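Periplasmic binding protein/LacI transcriptional regulator (Burkholderia multivorans, PDB 4YLE) probably serves as the periplasmic solute-binding protein of an ABC transporter for simple sugars, capturing its ligand in the cleft between two lobes. Local coordinates at residues Val120-Asn125 and Val139-Pro144; Ala101-Leu106 and Thr175-Gln180; Asn44-Thr49 and Gln277-Gln282. All blocks are in the same frame, centred on the assembly; numbering follows the deposited sequence.

In the fold
The three contacts lie around the ligand site. Contact 1 pairs strands 119-123 and 141-144 inside the seven-stranded mixed sheet of one lobe. Contact 3, in the same lobe, packs the starts of helices 45-60 and 279-295, which follow strands 34-39 and 274-276 of that sheet. Contact 2 joins the loop after strand 95-98 to the start of helix 177-193, beyond strand 166-171 of the four-stranded sheet. Along the chain contact 1 nests inside contact 2, and both inside contact 3. Contact 1 touches both others, with centres about 12 and 14 Å away; contacts 2 and 3, with centres about 17 Å apart, do not touch. Asp124, Asn44 and Gln277 hydrogen-bond the unknown ligand; Asn178 does so weakly.

Contact 1: Val120-Asn125 and Val139-Pro144; sequences VVNIDN and VPFVGP
Asn122 and Phe141 sit side by side on neighbouring parallel strands, their side chains on the same face of the sheet. The carboxamide carbon CG of Asn122 lies 3.5 Å from CD1 of the Phe141 ring, and the amide and ring planes are 70° apart. Phe141 CG is anti to its backbone N (chi1 -178°). The ring therefore runs along the strand toward the turn at Asp124, whose O meets the ring edge near its plane, 3.6 Å from CZ. The backbone register is held by three bonds. Asn122 N donates to Pro140 O, Val142 N donates to Asn122 O at 2.8 Å, and Asp124 N donates to Val142 O in a longer, more bent bond of 3.2 Å. On the other face, Val121 CG1 meets Val142 CG2 at 4.1 Å, and Ile123 CG2 rests against Val142 CB.

The polar end of Asn122 is gripped from several sides. Its ND2 donates to Asn125 O at 3.0 Å, reaching that oxygen from above the carbonyl plane. Its OD1 accepts from Leu127 N, and from a water that also donates to Val139 O. A second water bridges Asp124 O, at 2.6 Å, and Pro144 O. Further out, Asn125 binds Pro100 O through ND2. Helix 279-295 packs on Val142 through Phe285 and Thr289.

This is the parallel pairing of a beta-alpha-beta unit, with helix 129-133 between the strands. The C-terminal ends of these strands face the ligand site. There Asp124 OD2 forms a salt bridge with Lys40, and OD1 hydrogen-bonds the unknown ligand. The chemistry implies a carboxylate placed by a turn that the bond from Asn125 N to Ile123 O closes and the Asn122 amide braces, with its charge probably balanced by the lysine.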
ATOM      1  N   VAL A 120      -7.607  -3.825  17.683  1.00 31.05           N
ATOM      2  CA  VAL A 120      -7.331  -3.674  16.246  1.00 29.33           C
ATOM      3  C   VAL A 120      -6.321  -2.585  16.007  1.00 27.47           C
ATOM      4  O   VAL A 120      -6.459  -1.488  16.520  1.00 28.39           O
ATOM      5  CB  VAL A 120      -8.615  -3.345  15.481  1.00 34.04           C
ATOM      6  CG1 VAL A 120      -8.331  -3.209  13.989  1.00 33.98           C
ATOM      7  CG2 VAL A 120      -9.700  -4.399  15.774  1.00 33.35           C
ATOM      8  N   VAL A 121      -5.313  -2.907  15.192  1.00 25.07           N
ATOM      9  CA  VAL A 121      -4.306  -1.977  14.745  1.00 23.25           C
ATOM     10  C   VAL A 121      -4.393  -1.941  13.234  1.00 22.34           C
ATOM     11  O   VAL A 121      -4.518  -2.973  12.602  1.00 21.96           O
ATOM     12  CB  VAL A 121      -2.904  -2.412  15.179  1.00 21.30           C
ATOM     13  CG1 VAL A 121      -1.862  -1.441  14.697  1.00 19.68           C
ATOM     14  CG2 VAL A 121      -2.823  -2.546  16.719  1.00 22.40           C
ATOM     15  N   ASN A 122      -4.334  -0.734  12.705  1.00 22.26           N
ATOM     16  CA  ASN A 122      -4.470  -0.429  11.284  1.00 21.77           C
ATOM     17  C   ASN A 122      -3.066  -0.246  10.743  1.00 19.70           C
ATOM     18  O   ASN A 122      -2.310   0.564  11.286  1.00 20.64           O
ATOM     19  CB  ASN A 122      -5.316   0.843  11.171  1.00 23.73           C
ATOM     20  CG  ASN A 122      -5.578   1.326   9.758  1.00 23.75           C
ATOM     21  OD1 ASN A 122      -6.148   2.401   9.620  1.00 25.42           O
ATOM     22  ND2 ASN A 122      -5.220   0.552   8.727  1.00 22.48           N
ATOM     23  N   ILE A 123      -2.719  -0.971   9.691  1.00 19.75           N
ATOM     24  CA  ILE A 123      -1.471  -0.694   8.991  1.00 18.46           C
ATOM     25  C   ILE A 123      -1.663  -0.397   7.505  1.00 17.29           C
ATOM     26  O   ILE A 123      -2.727  -0.665   6.975  1.00 18.59           O
ATOM     27  CB  ILE A 123      -0.477  -1.865   9.103  1.00 16.13           C
ATOM     28  CG1 ILE A 123      -0.955  -3.099   8.318  1.00 19.09           C
ATOM     29  CG2 ILE A 123      -0.233  -2.225  10.610  1.00 16.23           C
ATOM     30  CD1 ILE A 123       0.044  -4.299   8.344  1.00 16.24           C
ATOM     31  N   ASP A 124      -0.619   0.184   6.883  1.00 15.03           N
ATOM     32  CA  ASP A 124      -0.482   0.333   5.415  1.00 14.91           C
ATOM     33  C   ASP A 124      -1.398   1.418   4.858  1.00 17.75           C
ATOM     34  O   ASP A 124      -0.945   2.503   4.477  1.00 20.56           O
ATOM     35  CB  ASP A 124      -0.743  -1.001   4.723  1.00 17.97           C
ATOM     36  CG  ASP A 124      -0.658  -0.909   3.202  1.00 18.78           C
ATOM     37  OD1 ASP A 124      -0.013   0.015   2.706  1.00 21.61           O
ATOM     38  OD2 ASP A 124      -1.228  -1.782   2.506  1.00 28.70           O
ATOM     39  N   ASN A 125      -2.690   1.130   4.840  1.00 18.74           N
ATOM     40  CA  ASN A 125      -3.671   2.038   4.291  1.00 22.04           C
ATOM     41  C   ASN A 125      -4.612   2.486   5.390  1.00 21.38           C
ATOM     42  O   ASN A 125      -5.301   1.677   5.987  1.00 22.33           O
ATOM     43  CB  ASN A 125      -4.458   1.366   3.182  1.00 20.09           C
ATOM     44  CG  ASN A 125      -5.601   2.201   2.707  1.00 22.41           C
ATOM     45  OD1 ASN A 125      -5.484   3.436   2.565  1.00 25.64           O
ATOM     46  ND2 ASN A 125      -6.743   1.546   2.427  1.00 25.16           N
ATOM     47  N   VAL A 139      -8.663   3.752  16.339  1.00 35.48           N
ATOM     48  CA  VAL A 139      -7.809   2.709  15.786  1.00 32.50           C
ATOM     49  C   VAL A 139      -6.407   3.274  15.540  1.00 30.19           C
ATOM     50  O   VAL A 139      -6.223   4.121  14.645  1.00 32.27           O
ATOM     51  CB  VAL A 139      -8.389   2.140  14.472  1.00 32.20           C
ATOM     52  CG1 VAL A 139      -7.560   0.953  13.999  1.00 29.67           C
ATOM     53  CG2 VAL A 139      -9.844   1.722  14.686  1.00 34.93           C
ATOM     54  N   PRO A 140      -5.413   2.819  16.322  1.00 30.44           N
ATOM     55  CA  PRO A 140      -4.041   3.260  16.044  1.00 32.57           C
ATOM     56  C   PRO A 140      -3.580   2.875  14.652  1.00 31.50           C
ATOM     57  O   PRO A 140      -3.971   1.822  14.156  1.00 27.03           O
ATOM     58  CB  PRO A 140      -3.214   2.520  17.107  1.00 36.46           C
ATOM     59  CG  PRO A 140      -4.022   1.368  17.486  1.00 36.84           C
ATOM     60  CD  PRO A 140      -5.445   1.840  17.423  1.00 31.80           C
ATOM     61  N   PHE A 141      -2.767   3.733  14.044  1.00 26.73           N
ATOM     62  CA  PHE A 141      -2.244   3.501  12.702  1.00 23.00           C
ATOM     63  C   PHE A 141      -0.739   3.363  12.756  1.00 23.84           C
ATOM     64  O   PHE A 141      -0.065   4.133  13.457  1.00 26.45           O
ATOM     65  CB  PHE A 141      -2.658   4.644  11.756  1.00 30.01           C
ATOM     66  CG  PHE A 141      -2.192   4.424  10.345  1.00 24.46           C
ATOM     67  CD1 PHE A 141      -2.710   3.388   9.606  1.00 21.08           C
ATOM     68  CD2 PHE A 141      -1.199   5.200   9.785  1.00 26.73           C
ATOM     69  CE1 PHE A 141      -2.246   3.139   8.298  1.00 22.11           C
ATOM     70  CE2 PHE A 141      -0.761   4.957   8.491  1.00 26.46           C
ATOM     71  CZ  PHE A 141      -1.279   3.932   7.772  1.00 23.11           C
ATOM     72  N   VAL A 142      -0.241   2.339  12.062  1.00 17.97           N
ATOM     73  CA  VAL A 142       1.174   2.155  11.762  1.00 15.93           C
ATOM     74  C   VAL A 142       1.355   2.102  10.256  1.00 17.66           C
ATOM     75  O   VAL A 142       0.865   1.197   9.590  1.00 16.98           O
ATOM     76  CB  VAL A 142       1.691   0.862  12.405  1.00 25.00           C
ATOM     77  CG1 VAL A 142       3.161   0.642  12.089  1.00 25.76           C
ATOM     78  CG2 VAL A 142       1.435   0.881  13.897  1.00 28.32           C
ATOM     79  N   GLY A 143       2.031   3.097   9.706  1.00 18.26           N
ATOM     80  CA  GLY A 143       2.359   3.084   8.305  1.00 16.94           C
ATOM     81  C   GLY A 143       3.002   4.388   7.895  1.00 17.55           C
ATOM     82  O   GLY A 143       3.259   5.285   8.730  1.00 18.99           O
ATOM     83  N   PRO A 144       3.262   4.503   6.593  1.00 17.02           N
ATOM     84  CA  PRO A 144       3.990   5.634   6.030  1.00 16.26           C
ATOM     85  C   PRO A 144       3.142   6.829   5.663  1.00 17.96           C
ATOM     86  O   PRO A 144       1.928   6.759   5.478  1.00 23.80           O
ATOM     87  CB  PRO A 144       4.594   5.039   4.776  1.00 19.68           C
ATOM     88  CG  PRO A 144       3.568   4.066   4.321  1.00 18.21           C
ATOM     89  CD  PRO A 144       3.107   3.423   5.608  1.00 18.31           C
TER
HETATM   90  O   HOH W   1      -6.468   4.188  11.628  1.00 26.39           O
HETATM   91  O   HOH W   2      -0.053   4.896   5.153  1.00 32.09           O

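Contact 2: Ala101-Leu106 and Thr175-Gln180; sequences ADSKAL and TTTNAQ
Ser103 points its side chain at the first turn of helix 177-193. Its OG accepts from Thr177 N at 3.1 Å, in a nearly straight bond (169° at the hydrogen). With chi1 at -74°, OG lies opposite the carbonyl carbon and projects toward the helix start. Thr177 turns its own hydroxyl to the same place, and OG1 lies 3.3 Å from Ser103 OG. Both hydroxyls hydrogen-bond Arg126 O, so one carbonyl gathers the two side chains.

Thr176, at the N-cap position, presents its methyl rather than its hydroxyl to the loop. CG2 sits 3.5 Å from Ala101 O. OG1 takes the position between the backbone N and the carbonyl carbon (chi1 61°), which directs it away from that carbonyl and allows its hydrogen bond with Val173 O. Thr175 and Asp102 meet at the more open margin. Their side chains approach at a slant, with Asp102 OD2 3.6 Å from Thr175 OG1. Beside them Ser103 N makes a weak bond to Thr175 O, at 3.4 Å.

The loop is braced from within by Asp102. Its OD1 accepts from Lys104 N at 2.9 Å, nearly in line with the C-O bond. It also accepts from Ala105 N at 3.0 Å, this time from above the carboxylate plane. These bonds make an Asx turn and an Asx motif, and they hold the carboxylate back against its own loop.

On helix 78-90, Gln81 OE1 accepts from Ala101 N, and Leu106 packs on the same helix. Asn125, just past strand 119-123, accepts from Asn178 N through OD1. The contact thus ties the loop before helix 107-115, in the lobe of the seven-stranded sheet, to the N-terminus of helix 177-193 in the other lobe, consistent with the two-lobed fold of periplasmic binding proteins.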
ATOM      1  N   ALA A 101      -8.522  -3.163   2.457  1.00 26.08           N
ATOM      2  CA  ALA A 101      -8.641  -3.074   0.999  1.00 25.36           C
ATOM      3  C   ALA A 101      -9.416  -1.829   0.561  1.00 32.63           C
ATOM      4  O   ALA A 101      -9.308  -1.392  -0.602  1.00 27.15           O
ATOM      5  CB  ALA A 101      -9.315  -4.318   0.454  1.00 26.52           C
ATOM      6  N   ASP A 102     -10.202  -1.292   1.497  1.00 29.26           N
ATOM      7  CA  ASP A 102     -11.049  -0.112   1.301  1.00 31.21           C
ATOM      8  C   ASP A 102     -11.013   0.706   2.590  1.00 38.47           C
ATOM      9  O   ASP A 102     -11.210   0.145   3.658  1.00 31.90           O
ATOM     10  CB  ASP A 102     -12.474  -0.545   0.977  1.00 33.99           C
ATOM     11  CG  ASP A 102     -13.363   0.601   0.556  1.00 41.66           C
ATOM     12  OD1 ASP A 102     -13.461   1.600   1.298  1.00 38.56           O
ATOM     13  OD2 ASP A 102     -13.990   0.489  -0.520  1.00 47.27           O
ATOM     14  N   SER A 103     -10.734   2.002   2.508  1.00 32.01           N
ATOM     15  CA  SER A 103     -10.559   2.820   3.722  1.00 32.46           C
ATOM     16  C   SER A 103     -11.873   3.109   4.476  1.00 35.62           C
ATOM     17  O   SER A 103     -11.862   3.467   5.653  1.00 36.18           O
ATOM     18  CB  SER A 103      -9.884   4.133   3.351  1.00 32.35           C
ATOM     19  OG  SER A 103      -8.502   3.892   3.070  1.00 29.22           O
ATOM     20  N   LYS A 104     -12.990   2.978   3.776  1.00 37.84           N
ATOM     21  CA  LYS A 104     -14.302   3.152   4.420  1.00 41.10           C
ATOM     22  C   LYS A 104     -15.024   1.840   4.714  1.00 41.72           C
ATOM     23  O   LYS A 104     -15.672   1.678   5.767  1.00 43.38           O
ATOM     24  CB  LYS A 104     -15.207   4.020   3.539  1.00 43.95           C
ATOM     25  CG  LYS A 104     -14.750   5.455   3.405  1.00 44.44           C
ATOM     26  CD  LYS A 104     -15.877   6.330   2.862  1.00 48.20           C
ATOM     27  CE  LYS A 104     -15.382   7.500   2.044  1.00 66.34           C
ATOM     28  NZ  LYS A 104     -14.823   7.049   0.735  1.00 70.96           N
ATOM     29  N   ALA A 105     -14.942   0.913   3.769  1.00 40.67           N
ATOM     30  CA  ALA A 105     -15.803  -0.260   3.795  1.00 41.97           C
ATOM     31  C   ALA A 105     -15.430  -1.262   4.879  1.00 40.79           C
ATOM     32  O   ALA A 105     -16.263  -2.064   5.285  1.00 42.54           O
ATOM     33  CB  ALA A 105     -15.788  -0.940   2.446  1.00 41.40           C
ATOM     34  N   LEU A 106     -14.170  -1.244   5.325  1.00 37.99           N
ATOM     35  CA  LEU A 106     -13.752  -2.151   6.381  1.00 36.99           C
ATOM     36  C   LEU A 106     -14.105  -1.619   7.772  1.00 39.54           C
ATOM     37  O   LEU A 106     -13.908  -2.318   8.753  1.00 38.16           O
ATOM     38  CB  LEU A 106     -12.233  -2.423   6.299  1.00 34.44           C
ATOM     39  CG  LEU A 106     -11.806  -3.656   5.488  1.00 32.25           C
ATOM     40  CD1 LEU A 106     -12.213  -4.949   6.177  1.00 33.15           C
ATOM     41  CD2 LEU A 106     -12.405  -3.612   4.092  1.00 34.36           C
ATOM     42  N   THR A 175     -10.512   4.738  -3.697  1.00 30.35           N
ATOM     43  CA  THR A 175     -11.156   4.901  -2.402  1.00 35.66           C
ATOM     44  C   THR A 175     -10.227   4.515  -1.253  1.00 42.06           C
ATOM     45  O   THR A 175     -10.673   4.204  -0.142  1.00 39.17           O
ATOM     46  CB  THR A 175     -12.403   4.053  -2.334  1.00 35.43           C
ATOM     47  OG1 THR A 175     -12.050   2.704  -2.642  1.00 38.69           O
ATOM     48  CG2 THR A 175     -13.447   4.564  -3.348  1.00 41.32           C
ATOM     49  N   THR A 176      -8.931   4.498  -1.523  1.00 29.80           N
ATOM     50  CA  THR A 176      -7.982   4.246  -0.448  1.00 26.57           C
ATOM     51  C   THR A 176      -7.179   5.489  -0.182  1.00 29.05           C
ATOM     52  O   THR A 176      -6.807   6.234  -1.089  1.00 24.18           O
ATOM     53  CB  THR A 176      -7.033   3.060  -0.743  1.00 23.45           C
ATOM     54  OG1 THR A 176      -6.254   3.309  -1.926  1.00 24.80           O
ATOM     55  CG2 THR A 176      -7.829   1.796  -0.915  1.00 23.47           C
ATOM     56  N   THR A 177      -6.931   5.712   1.097  1.00 25.69           N
ATOM     57  CA  THR A 177      -6.099   6.812   1.502  1.00 26.66           C
ATOM     58  C   THR A 177      -4.725   6.715   0.854  1.00 26.95           C
ATOM     59  O   THR A 177      -4.202   7.716   0.366  1.00 22.67           O
ATOM     60  CB  THR A 177      -5.977   6.851   3.030  1.00 25.63           C
ATOM     61  OG1 THR A 177      -7.287   6.870   3.581  1.00 30.70           O
ATOM     62  CG2 THR A 177      -5.199   8.071   3.481  1.00 29.12           C
ATOM     63  N   ASN A 178      -4.134   5.525   0.798  1.00 21.22           N
ATOM     64  CA  ASN A 178      -2.756   5.490   0.326  1.00 20.09           C
ATOM     65  C   ASN A 178      -2.684   5.768  -1.171  1.00 19.68           C
ATOM     66  O   ASN A 178      -1.753   6.415  -1.625  1.00 19.32           O
ATOM     67  CB  ASN A 178      -2.027   4.187   0.714  1.00 20.10           C
ATOM     68  CG  ASN A 178      -2.693   2.929   0.240  1.00 21.06           C
ATOM     69  OD1 ASN A 178      -3.879   2.881  -0.039  1.00 22.43           O
ATOM     70  ND2 ASN A 178      -1.904   1.858   0.187  1.00 25.92           N
ATOM     71  N   ALA A 179      -3.691   5.344  -1.923  1.00 19.19           N
ATOM     72  CA  ALA A 179      -3.752   5.674  -3.353  1.00 16.74           C
ATOM     73  C   ALA A 179      -3.850   7.184  -3.562  1.00 21.29           C
ATOM     74  O   ALA A 179      -3.102   7.758  -4.368  1.00 20.29           O
ATOM     75  CB  ALA A 179      -4.898   4.983  -3.998  1.00 21.65           C
ATOM     76  N   GLN A 180      -4.748   7.834  -2.823  1.00 19.53           N
ATOM     77  CA  GLN A 180      -4.946   9.264  -2.948  1.00 18.51           C
ATOM     78  C   GLN A 180      -3.725  10.048  -2.583  1.00 23.16           C
ATOM     79  O   GLN A 180      -3.380  11.020  -3.241  1.00 21.53           O
ATOM     80  CB  GLN A 180      -6.126   9.694  -2.071  1.00 25.92           C
ATOM     81  CG  GLN A 180      -7.419   9.072  -2.508  1.00 26.24           C
ATOM     82  CD  GLN A 180      -8.504   9.117  -1.449  1.00 45.03           C
ATOM     83  OE1 GLN A 180      -8.339   9.715  -0.382  1.00 45.03           O
ATOM     84  NE2 GLN A 180      -9.621   8.462  -1.734  1.00 48.41           N
TER

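Contact 3: Asn44-Thr49 and Gln277-Gln282; sequences NEFFLT and QYAAKQ
Phe46 makes the close part of this contact, with Ala279 and Gln277 against its ring. Ala279 CB lies over one ring face, 3.8 Å from the ring centroid and 20° off the normal, a CH-pi contact. The same methyl group is 3.5 Å from Phe46 O, and it sits against both the ring and the backbone carbonyl of Phe46. The Gln277 side chain runs at about a right angle to that of Phe46 and reaches the ring obliquely. Its NE2 comes within 3.3 Å of Phe46 CE1, with the amide and ring planes 37° apart. Phe46 CG lies anti to the backbone N (chi1 -180°), which carries the ring across to the other segment. Gln282 NE2 stands at the ring edge, 4.1 Å from CZ.

The amide of Gln277 is well anchored. Its OE1 accepts from Gln282 NE2 at 3.1 Å, and the same nitrogen donates to Gln277 O at 2.9 Å. Gln277 NE2 hydrogen-bonds Asp257 OD1 and the unknown ligand.

The other side is looser and partly exposed. Thr49 CG2 stands 4.3 Å from Ala279 CB, and Ala280 CB is 4.1 Å from Thr49 O. No hydrogen bond crosses between the two segments; they are joined by van der Waals packing, with the ring, a methyl and the flat amide as the main surfaces.

Asn44 caps helix 45-60, its OD1 accepting from Phe46 N, while its ND2 bonds Glu75 and the ligand. Tyr278 holds the N-cap position of helix 279-295. Two helix starts packed together beside a bound ligand, with polar residues from the preceding loops reaching it, are consistent with the cleft of a periplasmic binding protein.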
ATOM      1  N   ASN A  44       0.401 -10.147  -4.762  1.00 25.51           N
ATOM      2  CA  ASN A  44       1.292  -8.975  -4.756  1.00 23.84           C
ATOM      3  C   ASN A  44       2.499  -9.260  -3.884  1.00 22.88           C
ATOM      4  O   ASN A  44       2.326  -9.567  -2.694  1.00 21.65           O
ATOM      5  CB  ASN A  44       0.512  -7.773  -4.225  1.00 22.72           C
ATOM      6  CG  ASN A  44       1.290  -6.465  -4.273  1.00 21.44           C
ATOM      7  OD1 ASN A  44       2.501  -6.431  -4.501  1.00 21.13           O
ATOM      8  ND2 ASN A  44       0.567  -5.369  -4.064  1.00 21.06           N
ATOM      9  N   GLU A  45       3.703  -9.223  -4.452  1.00 22.81           N
ATOM     10  CA  GLU A  45       4.870  -9.521  -3.634  1.00 25.52           C
ATOM     11  C   GLU A  45       5.007  -8.642  -2.394  1.00 19.85           C
ATOM     12  O   GLU A  45       5.620  -9.042  -1.411  1.00 23.20           O
ATOM     13  CB  GLU A  45       6.165  -9.390  -4.413  1.00 28.02           C
ATOM     14  CG  GLU A  45       7.256 -10.232  -3.730  1.00 49.48           C
ATOM     15  CD  GLU A  45       8.660  -9.894  -4.155  1.00 47.57           C
ATOM     16  OE1 GLU A  45       9.226 -10.726  -4.902  1.00 50.36           O
ATOM     17  OE2 GLU A  45       9.193  -8.829  -3.720  1.00 32.01           O
ATOM     18  N   PHE A  46       4.500  -7.424  -2.460  1.00 19.11           N
ATOM     19  CA  PHE A  46       4.507  -6.564  -1.287  1.00 17.53           C
ATOM     20  C   PHE A  46       3.963  -7.301  -0.059  1.00 17.44           C
ATOM     21  O   PHE A  46       4.542  -7.256   1.034  1.00 16.09           O
ATOM     22  CB  PHE A  46       3.680  -5.320  -1.559  1.00 17.40           C
ATOM     23  CG  PHE A  46       3.627  -4.359  -0.393  1.00 16.21           C
ATOM     24  CD1 PHE A  46       4.653  -3.455  -0.161  1.00 15.66           C
ATOM     25  CD2 PHE A  46       2.527  -4.341   0.450  1.00 16.06           C
ATOM     26  CE1 PHE A  46       4.588  -2.567   0.915  1.00 15.19           C
ATOM     27  CE2 PHE A  46       2.442  -3.460   1.499  1.00 16.40           C
ATOM     28  CZ  PHE A  46       3.480  -2.574   1.749  1.00 15.34           C
ATOM     29  N   PHE A  47       2.835  -7.981  -0.221  1.00 17.98           N
ATOM     30  CA  PHE A  47       2.242  -8.670   0.911  1.00 18.03           C
ATOM     31  C   PHE A  47       2.903  -9.980   1.208  1.00 19.84           C
ATOM     32  O   PHE A  47       2.918 -10.413   2.377  1.00 18.16           O
ATOM     33  CB  PHE A  47       0.741  -8.805   0.682  1.00 19.13           C
ATOM     34  CG  PHE A  47       0.066  -7.480   0.720  1.00 18.73           C
ATOM     35  CD1 PHE A  47      -0.013  -6.784   1.914  1.00 17.76           C
ATOM     36  CD2 PHE A  47      -0.403  -6.891  -0.430  1.00 19.52           C
ATOM     37  CE1 PHE A  47      -0.588  -5.523   1.948  1.00 20.52           C
ATOM     38  CE2 PHE A  47      -0.977  -5.634  -0.402  1.00 19.39           C
ATOM     39  CZ  PHE A  47      -1.047  -4.946   0.786  1.00 18.52           C
ATOM     40  N   LEU A  48       3.461 -10.638   0.190  1.00 20.00           N
ATOM     41  CA  LEU A  48       4.211 -11.851   0.467  1.00 21.86           C
ATOM     42  C   LEU A  48       5.442 -11.508   1.304  1.00 22.65           C
ATOM     43  O   LEU A  48       5.752 -12.222   2.255  1.00 20.52           O
ATOM     44  CB  LEU A  48       4.579 -12.565  -0.822  1.00 27.75           C
ATOM     45  CG  LEU A  48       3.315 -12.921  -1.621  1.00 32.69           C
ATOM     46  CD1 LEU A  48       3.744 -13.656  -2.865  1.00 32.51           C
ATOM     47  CD2 LEU A  48       2.285 -13.757  -0.821  1.00 30.88           C
ATOM     48  N   THR A  49       6.079 -10.378   0.997  1.00 20.93           N
ATOM     49  CA  THR A  49       7.212  -9.868   1.771  1.00 21.42           C
ATOM     50  C   THR A  49       6.790  -9.512   3.194  1.00 21.81           C
ATOM     51  O   THR A  49       7.469  -9.831   4.177  1.00 19.11           O
ATOM     52  CB  THR A  49       7.810  -8.636   1.075  1.00 20.30           C
ATOM     53  OG1 THR A  49       8.451  -9.065  -0.132  1.00 21.54           O
ATOM     54  CG2 THR A  49       8.840  -7.933   1.961  1.00 23.41           C
ATOM     55  N   GLN A 277       8.808   1.072   1.287  1.00 15.42           N
ATOM     56  CA  GLN A 277       7.969   1.482   2.429  1.00 17.99           C
ATOM     57  C   GLN A 277       7.909   0.378   3.470  1.00 17.84           C
ATOM     58  O   GLN A 277       7.074   0.422   4.389  1.00 14.67           O
ATOM     59  CB  GLN A 277       6.550   1.872   1.984  1.00 17.82           C
ATOM     60  CG  GLN A 277       5.796   0.739   1.296  1.00 15.62           C
ATOM     61  CD  GLN A 277       4.290   0.944   1.227  1.00 19.20           C
ATOM     62  OE1 GLN A 277       3.694   1.476   2.148  1.00 16.38           O
ATOM     63  NE2 GLN A 277       3.670   0.498   0.139  1.00 16.24           N
ATOM     64  N   TYR A 278       8.797  -0.603   3.342  1.00 14.31           N
ATOM     65  CA  TYR A 278       9.068  -1.534   4.428  1.00 12.27           C
ATOM     66  C   TYR A 278       7.836  -2.284   4.935  1.00 14.86           C
ATOM     67  O   TYR A 278       7.352  -2.123   6.081  1.00 14.26           O
ATOM     68  CB  TYR A 278       9.766  -0.764   5.532  1.00 16.25           C
ATOM     69  CG  TYR A 278      11.010  -0.075   4.988  1.00 15.47           C
ATOM     70  CD1 TYR A 278      12.066  -0.824   4.493  1.00 16.52           C
ATOM     71  CD2 TYR A 278      11.135   1.306   4.978  1.00 16.40           C
ATOM     72  CE1 TYR A 278      13.209  -0.212   3.983  1.00 19.21           C
ATOM     73  CE2 TYR A 278      12.292   1.927   4.482  1.00 17.96           C
ATOM     74  CZ  TYR A 278      13.314   1.162   3.986  1.00 22.42           C
ATOM     75  OH  TYR A 278      14.476   1.763   3.503  1.00 27.33           O
ATOM     76  N   ALA A 279       7.380  -3.180   4.083  1.00 14.22           N
ATOM     77  CA  ALA A 279       6.220  -4.009   4.365  1.00 13.09           C
ATOM     78  C   ALA A 279       6.330  -4.815   5.656  1.00 12.95           C
ATOM     79  O   ALA A 279       5.390  -4.859   6.472  1.00 14.94           O
ATOM     80  CB  ALA A 279       5.986  -4.928   3.206  1.00 16.29           C
ATOM     81  N   ALA A 280       7.464  -5.480   5.825  1.00 11.74           N
ATOM     82  CA  ALA A 280       7.667  -6.361   6.944  1.00 12.16           C
ATOM     83  C   ALA A 280       7.651  -5.507   8.209  1.00 15.66           C
ATOM     84  O   ALA A 280       7.096  -5.910   9.205  1.00 15.06           O
ATOM     85  CB  ALA A 280       8.973  -7.101   6.816  1.00 14.99           C
ATOM     86  N   LYS A 281       8.302  -4.350   8.166  1.00 13.26           N
ATOM     87  CA  LYS A 281       8.307  -3.444   9.316  1.00 13.94           C
ATOM     88  C   LYS A 281       6.892  -3.050   9.718  1.00 14.04           C
ATOM     89  O   LYS A 281       6.575  -3.052  10.890  1.00 13.63           O
ATOM     90  CB  LYS A 281       9.126  -2.192   9.005  1.00 15.27           C
ATOM     91  CG  LYS A 281       9.150  -1.174  10.161  1.00 18.09           C
ATOM     92  CD  LYS A 281       9.593   0.201   9.650  1.00 24.92           C
ATOM     93  CE  LYS A 281      11.056   0.340   9.646  1.00 40.02           C
ATOM     94  NZ  LYS A 281      11.606   0.363  11.022  1.00 31.13           N
ATOM     95  N   GLN A 282       6.042  -2.725   8.741  1.00 11.62           N
ATOM     96  CA  GLN A 282       4.683  -2.292   9.072  1.00 11.93           C
ATOM     97  C   GLN A 282       3.939  -3.369   9.820  1.00 14.05           C
ATOM     98  O   GLN A 282       3.274  -3.084  10.866  1.00 15.07           O
ATOM     99  CB  GLN A 282       3.916  -1.889   7.836  1.00 14.89           C
ATOM    100  CG  GLN A 282       4.472  -0.660   7.174  1.00 17.17           C
ATOM    101  CD  GLN A 282       3.605  -0.211   6.042  1.00 15.31           C
ATOM    102  OE1 GLN A 282       2.408  -0.034   6.208  1.00 16.32           O
ATOM    103  NE2 GLN A 282       4.211   0.014   4.877  1.00 14.43           N
TER